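Local coordinates for protein putative glutathione S-transferase (Sinorhizobium meliloti, PDB 4MDC) that probably transfers glutathione to electrophilic substrates as a homodimeric glutathione transferase, at residues 57-61 with 62-66; 127-130 with 131-135; 219-222 with 223-227. All blocks are in the same frame, centred on the assembly; numbering follows the deposited sequence. Where two conformers were deposited one is given.

Contact 1: 57-61 with 62-66; sequences WENRR and DFLTL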
# COMPACT_ATOMS: atom_id res chain seq x y z
N TRP B 57 3.73 5.45 16.80
CA TRP B 57 5.04 5.04 17.34
C TRP B 57 5.07 4.18 18.63
O TRP B 57 6.11 3.60 18.94
CB TRP B 57 5.87 6.30 17.61
CG TRP B 57 5.18 7.26 18.59
CD1 TRP B 57 4.30 8.29 18.27
CD2 TRP B 57 5.27 7.24 20.00
NE1 TRP B 57 3.86 8.91 19.42
CE2 TRP B 57 4.44 8.28 20.49
CE3 TRP B 57 5.97 6.45 20.90
CZ2 TRP B 57 4.29 8.54 21.85
CZ3 TRP B 57 5.81 6.71 22.27
CH2 TRP B 57 4.98 7.75 22.72
N GLU B 58 4.01 4.15 19.43
CA GLU B 58 4.15 3.66 20.84
C GLU B 58 4.26 2.16 21.09
O GLU B 58 4.66 1.73 22.19
CB GLU B 58 2.97 4.14 21.69
CG GLU B 58 3.05 3.84 23.19
CD GLU B 58 1.93 4.50 24.00
OE1 GLU B 58 0.99 5.07 23.42
OE2 GLU B 58 1.98 4.43 25.24
N ASN B 59 3.83 1.37 20.12
CA ASN B 59 3.87 -0.10 20.26
C ASN B 59 3.19 -0.67 21.51
O ASN B 59 3.76 -1.49 22.22
CB ASN B 59 5.32 -0.60 20.25
CG ASN B 59 6.07 -0.18 19.02
OD1 ASN B 59 7.23 0.23 19.14
ND2 ASN B 59 5.45 -0.27 17.84
N ARG B 60 2.00 -0.21 21.83
CA ARG B 60 1.38 -0.75 23.02
C ARG B 60 0.81 -2.14 22.74
O ARG B 60 0.24 -2.38 21.68
CB ARG B 60 0.33 0.21 23.55
CG ARG B 60 -0.03 -0.05 25.00
CD ARG B 60 -0.97 1.00 25.61
NE ARG B 60 -2.32 0.90 25.05
CZ ARG B 60 -2.78 1.59 24.02
NH1 ARG B 60 -2.02 2.52 23.45
NH2 ARG B 60 -4.01 1.37 23.55
N ARG B 61 1.01 -3.05 23.69
CA ARG B 61 0.70 -4.47 23.48
C ARG B 61 -0.76 -4.76 23.11
O ARG B 61 -1.03 -5.57 22.23
CB ARG B 61 1.11 -5.31 24.68
CG ARG B 61 0.91 -6.82 24.52
CD ARG B 61 1.48 -7.62 25.68
NE ARG B 61 2.93 -7.45 25.80
CZ ARG B 61 3.85 -7.99 25.00
NH1 ARG B 61 3.50 -8.79 23.99
NH2 ARG B 61 5.14 -7.73 25.22
N ASP B 62 -1.70 -4.05 23.75
CA ASP B 62 -3.10 -4.23 23.38
C ASP B 62 -3.43 -3.76 21.94
O ASP B 62 -4.24 -4.38 21.25
CB ASP B 62 -4.08 -3.62 24.40
CG ASP B 62 -3.93 -2.10 24.59
OD1 ASP B 62 -2.78 -1.60 24.56
OD2 ASP B 62 -4.95 -1.41 24.80
N PHE B 63 -2.85 -2.64 21.51
CA PHE B 63 -3.08 -2.14 20.16
C PHE B 63 -2.48 -3.11 19.14
O PHE B 63 -3.07 -3.45 18.12
CB PHE B 63 -2.52 -0.73 19.93
CG PHE B 63 -2.74 -0.24 18.51
CD1 PHE B 63 -4.03 0.01 18.04
CD2 PHE B 63 -1.68 -0.12 17.61
CE1 PHE B 63 -4.25 0.46 16.74
CE2 PHE B 63 -1.89 0.30 16.30
CZ PHE B 63 -3.18 0.55 15.85
N LEU B 64 -1.27 -3.57 19.43
CA LEU B 64 -0.61 -4.56 18.54
C LEU B 64 -1.30 -5.92 18.52
O LEU B 64 -1.20 -6.63 17.55
CB LEU B 64 0.87 -4.74 18.89
CG LEU B 64 1.73 -3.48 18.65
CD1 LEU B 64 3.16 -3.78 19.08
CD2 LEU B 64 1.71 -3.01 17.21
N THR B 65 -2.06 -6.27 19.54
CA THR B 65 -2.92 -7.44 19.49
C THR B 65 -4.04 -7.23 18.46
O THR B 65 -4.40 -8.14 17.73
CB THR B 65 -3.50 -7.77 20.89
OG1 THR B 65 -2.41 -8.10 21.75
CG2 THR B 65 -4.46 -8.91 20.85
N LEU B 66 -4.61 -6.04 18.43
CA LEU B 66 -5.67 -5.73 17.50
C LEU B 66 -5.13 -5.67 16.08
O LEU B 66 -5.76 -6.16 15.16
CB LEU B 66 -6.28 -4.37 17.87
CG LEU B 66 -7.44 -3.95 16.98
CD1 LEU B 66 -8.63 -4.83 17.26
CD2 LEU B 66 -7.72 -2.47 17.20
O HOH W 1 -5.23 0.41 26.46

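Contact 2: 127-130 with 131-135; sequences KMEA and DVTRP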
# COMPACT_ATOMS: atom_id res chain seq x y z
N LYS B 127 2.89 6.89 -1.64
CA LYS B 127 4.09 7.54 -2.16
C LYS B 127 4.43 8.84 -1.40
O LYS B 127 5.52 8.98 -0.86
CB LYS B 127 4.00 7.80 -3.65
CG LYS B 127 5.33 8.33 -4.20
CD LYS B 127 5.33 8.45 -5.71
CE LYS B 127 6.48 9.24 -6.26
NZ LYS B 127 7.80 8.87 -5.73
N MSE B 128 3.51 9.80 -1.38
CA MSE B 128 3.74 11.06 -0.66
C MSE B 128 3.96 10.78 0.81
O MSE B 128 4.73 11.49 1.50
CB MSE B 128 2.60 12.06 -0.82
CG MSE B 128 3.03 13.47 -0.36
SE MSE B 128 1.52 14.72 -0.59
CE MSE B 128 2.51 16.31 0.05
N GLU B 129 3.31 9.76 1.32
CA GLU B 129 3.46 9.43 2.76
C GLU B 129 4.91 9.00 3.10
O GLU B 129 5.51 9.46 4.05
CB GLU B 129 2.46 8.33 3.07
CG GLU B 129 2.48 7.83 4.48
CD GLU B 129 1.76 8.77 5.47
OE1 GLU B 129 1.19 9.82 5.04
OE2 GLU B 129 1.73 8.42 6.69
N ALA B 130 5.49 8.20 2.22
CA ALA B 130 6.88 7.76 2.39
C ALA B 130 7.89 8.84 2.09
O ALA B 130 8.90 8.98 2.83
CB ALA B 130 7.19 6.54 1.51
N ASP B 131 7.61 9.63 1.05
CA ASP B 131 8.57 10.63 0.56
C ASP B 131 8.60 11.82 1.50
O ASP B 131 9.61 12.46 1.67
CB ASP B 131 8.16 11.22 -0.79
CG ASP B 131 8.38 10.27 -1.95
OD1 ASP B 131 9.03 9.23 -1.74
OD2 ASP B 131 7.87 10.60 -3.05
N VAL B 132 7.46 12.12 2.10
CA VAL B 132 7.30 13.37 2.87
C VAL B 132 6.65 13.18 4.26
O VAL B 132 7.27 13.46 5.30
CB VAL B 132 6.41 14.37 2.12
CG1 VAL B 132 6.21 15.66 2.96
CG2 VAL B 132 7.00 14.75 0.78
N THR B 133 5.40 12.72 4.30
CA THR B 133 4.57 13.00 5.44
C THR B 133 4.95 12.18 6.65
O THR B 133 5.06 12.70 7.78
CB THR B 133 3.09 12.80 5.08
OG1 THR B 133 2.81 13.37 3.79
CG2 THR B 133 2.22 13.54 6.07
N ARG B 134 5.13 10.88 6.48
CA ARG B 134 5.51 10.03 7.62
C ARG B 134 6.84 10.45 8.32
O ARG B 134 6.85 10.70 9.55
CB ARG B 134 5.54 8.55 7.21
CG ARG B 134 6.07 7.65 8.30
CD ARG B 134 5.85 6.17 8.02
NE ARG B 134 6.60 5.66 6.85
CZ ARG B 134 6.07 5.24 5.68
NH1 ARG B 134 6.90 4.80 4.74
NH2 ARG B 134 4.77 5.28 5.42
N PRO B 135 7.93 10.62 7.56
CA PRO B 135 9.14 11.08 8.25
C PRO B 135 9.05 12.49 8.89
O PRO B 135 9.62 12.74 9.96
CB PRO B 135 10.23 11.05 7.17
CG PRO B 135 9.52 10.86 5.85
CD PRO B 135 8.17 10.25 6.13
O HOH W 2 9.03 7.58 -3.77
O HOH W 3 0.85 11.47 2.83
O HOH W 4 2.45 6.02 7.38

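Contact 3: 219-222 with 223-227; sequences EWYQ and RLKSR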
# COMPACT_ATOMS: atom_id res chain seq x y z
N GLU B 219 -6.65 26.38 -5.15
CA GLU B 219 -8.03 26.52 -5.54
C GLU B 219 -8.77 25.21 -5.27
O GLU B 219 -9.91 25.20 -4.75
CB GLU B 219 -8.15 26.97 -7.01
CG GLU B 219 -9.60 27.13 -7.51
CD GLU B 219 -10.33 25.81 -7.85
OE1 GLU B 219 -9.68 24.83 -8.31
OE2 GLU B 219 -11.59 25.72 -7.67
N TRP B 220 -8.16 24.09 -5.67
CA TRP B 220 -8.73 22.77 -5.43
C TRP B 220 -8.90 22.46 -3.93
O TRP B 220 -9.98 21.96 -3.47
CB TRP B 220 -7.92 21.69 -6.21
CG TRP B 220 -8.19 20.32 -5.72
CD1 TRP B 220 -9.10 19.41 -6.22
CD2 TRP B 220 -7.57 19.68 -4.60
NE1 TRP B 220 -9.12 18.29 -5.45
CE2 TRP B 220 -8.17 18.41 -4.46
CE3 TRP B 220 -6.55 20.04 -3.72
CZ2 TRP B 220 -7.78 17.52 -3.47
CZ3 TRP B 220 -6.16 19.18 -2.77
CH2 TRP B 220 -6.80 17.95 -2.58
N TYR B 221 -7.87 22.79 -3.12
CA TYR B 221 -7.94 22.51 -1.69
C TYR B 221 -8.98 23.34 -0.96
O TYR B 221 -9.66 22.87 -0.04
CB TYR B 221 -6.58 22.67 -1.03
CG TYR B 221 -6.57 22.29 0.43
CD1 TYR B 221 -6.84 21.00 0.85
CD2 TYR B 221 -6.28 23.25 1.41
CE1 TYR B 221 -6.79 20.65 2.21
CE2 TYR B 221 -6.27 22.90 2.75
CZ TYR B 221 -6.55 21.60 3.14
OH TYR B 221 -6.49 21.24 4.47
N GLN B 222 -9.14 24.57 -1.40
CA GLN B 222 -10.17 25.43 -0.85
C GLN B 222 -11.55 24.80 -1.03
O GLN B 222 -12.36 24.86 -0.11
CB GLN B 222 -10.08 26.84 -1.44
CG GLN B 222 -10.59 27.90 -0.52
CD GLN B 222 -12.07 28.04 -0.71
OE1 GLN B 222 -12.61 27.59 -1.75
NE2 GLN B 222 -12.74 28.63 0.26
N ARG B 223 -11.80 24.14 -2.16
CA ARG B 223 -13.02 23.41 -2.37
C ARG B 223 -13.16 22.23 -1.43
O ARG B 223 -14.25 22.02 -0.89
CB ARG B 223 -13.18 22.85 -3.80
CG ARG B 223 -13.52 23.85 -4.89
CD ARG B 223 -13.68 23.08 -6.22
NE ARG B 223 -12.47 23.16 -7.04
CZ ARG B 223 -11.96 22.16 -7.76
NH1 ARG B 223 -12.51 20.90 -7.74
NH2 ARG B 223 -10.88 22.39 -8.49
N LEU B 224 -12.12 21.43 -1.25
CA LEU B 224 -12.23 20.30 -0.32
C LEU B 224 -12.40 20.76 1.16
O LEU B 224 -13.23 20.23 1.90
CB LEU B 224 -11.04 19.41 -0.38
CG LEU B 224 -11.09 18.29 -1.44
CD1 LEU B 224 -12.10 17.21 -1.08
CD2 LEU B 224 -11.39 18.84 -2.83
N LYS B 225 -11.56 21.71 1.57
CA LYS B 225 -11.56 22.13 2.98
C LYS B 225 -12.85 22.80 3.40
O LYS B 225 -13.13 22.89 4.61
CB LYS B 225 -10.30 22.96 3.35
CG LYS B 225 -10.41 24.46 3.28
CD LYS B 225 -9.07 25.15 3.53
CE LYS B 225 -8.73 25.18 5.01
NZ LYS B 225 -7.75 26.26 5.32
N SER B 226 -13.62 23.28 2.43
CA SER B 226 -14.93 23.90 2.72
C SER B 226 -16.08 22.92 2.82
O SER B 226 -17.17 23.31 3.17
CB SER B 226 -15.28 24.99 1.71
OG SER B 226 -15.42 24.48 0.42
N ARG B 227 -15.85 21.65 2.54
CA ARG B 227 -16.95 20.70 2.63
C ARG B 227 -17.30 20.44 4.09
O ARG B 227 -16.43 20.45 4.94
CB ARG B 227 -16.57 19.38 1.94
CG ARG B 227 -16.42 19.55 0.45
CD ARG B 227 -16.01 18.25 -0.24
NE ARG B 227 -17.07 17.26 -0.33
CZ ARG B 227 -17.97 17.19 -1.30
NH1 ARG B 227 -17.99 18.08 -2.29
NH2 ARG B 227 -18.88 16.25 -1.28

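Contact 1: 57-61 with 62-66
Asp-62 OD2 is gripped twice: a water donates to it at 2.5 Å, and Arg-60 NH2 approaches from the syn side at 3.2 Å, though well out of the carboxylate plane. The other oxygen, OD1, forms the closer half of the salt bridge, 2.6 Å from Arg-60 NE. The pair sits at the start of helix 61-66, in the thioredoxin-like N-terminal domain of the glutathione transferase fold, with Arg-60 at the N-cap position and Asp-62 in the first turn. The planes of guanidinium and carboxylate stand 61° apart, so the two groups meet obliquely and not as a flat bidentate pair. Asp-62 reaches back because its CG lies between backbone N and carbonyl carbon (chi1 61°), and a bend at chi3 of Arg-60 turns NE towards it. On its far end Arg-60 NH1 is salt-bridged to Glu-54, while Glu-58 OE1 lies at a long 3.9 Å from the same NH1; the arginine thus sits among three acids. A methionine in place of Arg-60 would probably leave the Asp-62 carboxylate and Glu-54 without their shared positive mate. The backbone evidence for the helix start is direct: Leu-64 N bonds to Arg-60 O at 3.0 Å, and Thr-65 N bonds to Arg-61 O at 3.0 Å. Phe-63 turns its ring inward, against Tyr-27 and Val-74 of the sheet and Leu-72 of the loop before strand 74-76. Across the turn, Leu-64 lays its CD1 methyl 3.9 Å from Asn-59 CA.

Contact 2: 127-130 with 131-135
Lys-127 NZ meets the syn lone pair of Asp-131 OD2 at 3.2 Å, a salt bridge between residues four apart, one turn along the helix. A water between NZ and Asp-131 OD1 closes it into a ring, and OD2 has a second partner in His-170 NE2. Lys-127 also packs on Ala-69 of the second subunit. Two further waters bridge side chains: one links Glu-129 OE1 to Thr-133 OG1, the other links Glu-129 OE2 to Arg-134 NH2, whose direct separation of 4.6 Å is beyond a salt bridge. Among the backbone bonds, Met-128 O accepts from both Val-132 N (2.9 Å) and Thr-133 N (3.1 Å), and Arg-134 N bonds to Glu-129 O (2.8 Å), so the helix widens into a pi-type turn. This wide turn lies within helix 111-145 of the all-helical C-terminal domain, and a kink follows at Pro-135, whose ring nitrogen has no hydrogen to give; its CD rests 3.5 Å from Glu-129 O. One face of the Arg-134 guanidinium lies over Ala-130 CA and Glu-129 O, the chain bent back at chi3 (65°). In the nonpolar contact, Met-128, a selenomethionine, touches Val-132 through CG to CB at 4.3 Å, and both pack on Leu-203 of helix 191-205.

Contact 3: 219-222 with 223-227
Three side-chain pairs, each spaced four residues apart, line helix 215-225 in the all-helical C-terminal domain of the glutathione transferase fold: a salt bridge on its outer flank and two CH-pi contacts on its buried side, towards helix 191-205 and the C-terminal tail. Glu-219 and Arg-223 form the polar pair, a side-on bidentate grip. Arg-223 NH2 reaches the syn lone pair of Glu-219 OE1 at 2.7 Å with a nearly straight N-H angle of 174°, and Arg-223 NE reaches Glu-219 OE2 at 2.8 Å. The two planes are only 27° apart, which matches the two-pronged geometry. Arg-223 then has NH1 left for the carbonyl of Pro-182, and one guanidinium face lies over Trp-220 CA. The second pair is Trp-220 with Leu-224: the methyl CD2 sits over the indole, 3.9 Å from the centroid of its five-membered ring, while indole NE1 is hydrogen-bonded to Asp-193. Both residues pack on helix 191-205, Trp-220 against Ala-196 and Leu-224 against Ala-197. In the third, Lys-225 CB stands over the Tyr-221 ring, 18° from the normal through its centroid. The lysine's NZ bonds to the carbonyls of Tyr-247 and Asp-249, tying the helix to the C-terminal tail. Beyond CB, Lys-225 CD comes to 3.7 Å from Tyr-221 CE2.

The three contacts follow one another along the chain without touching. Contact 1 belongs to the N-terminal domain, contacts 2 and 3 to the helical one. Centres of contacts 1 and 2 lie 22 Å apart, with nearest atoms about 9 Å apart; contacts 1 and 3, on opposite sides of the chain's centre, are 35 Å apart between centres. Contacts 2 and 3, also 22 Å apart between centres, are joined through helix 191-205, which Thr-133 meets at Val-202 and Tyr-221 at Ile-200. All three make links across the domains: Trp-57 meets Phe-142 of helix 111-145, Glu-129 and Thr-133 touch Pro-33, and Arg-227 is salt-bridged to Glu-44. In this family glutathione binds in a cleft between the domains.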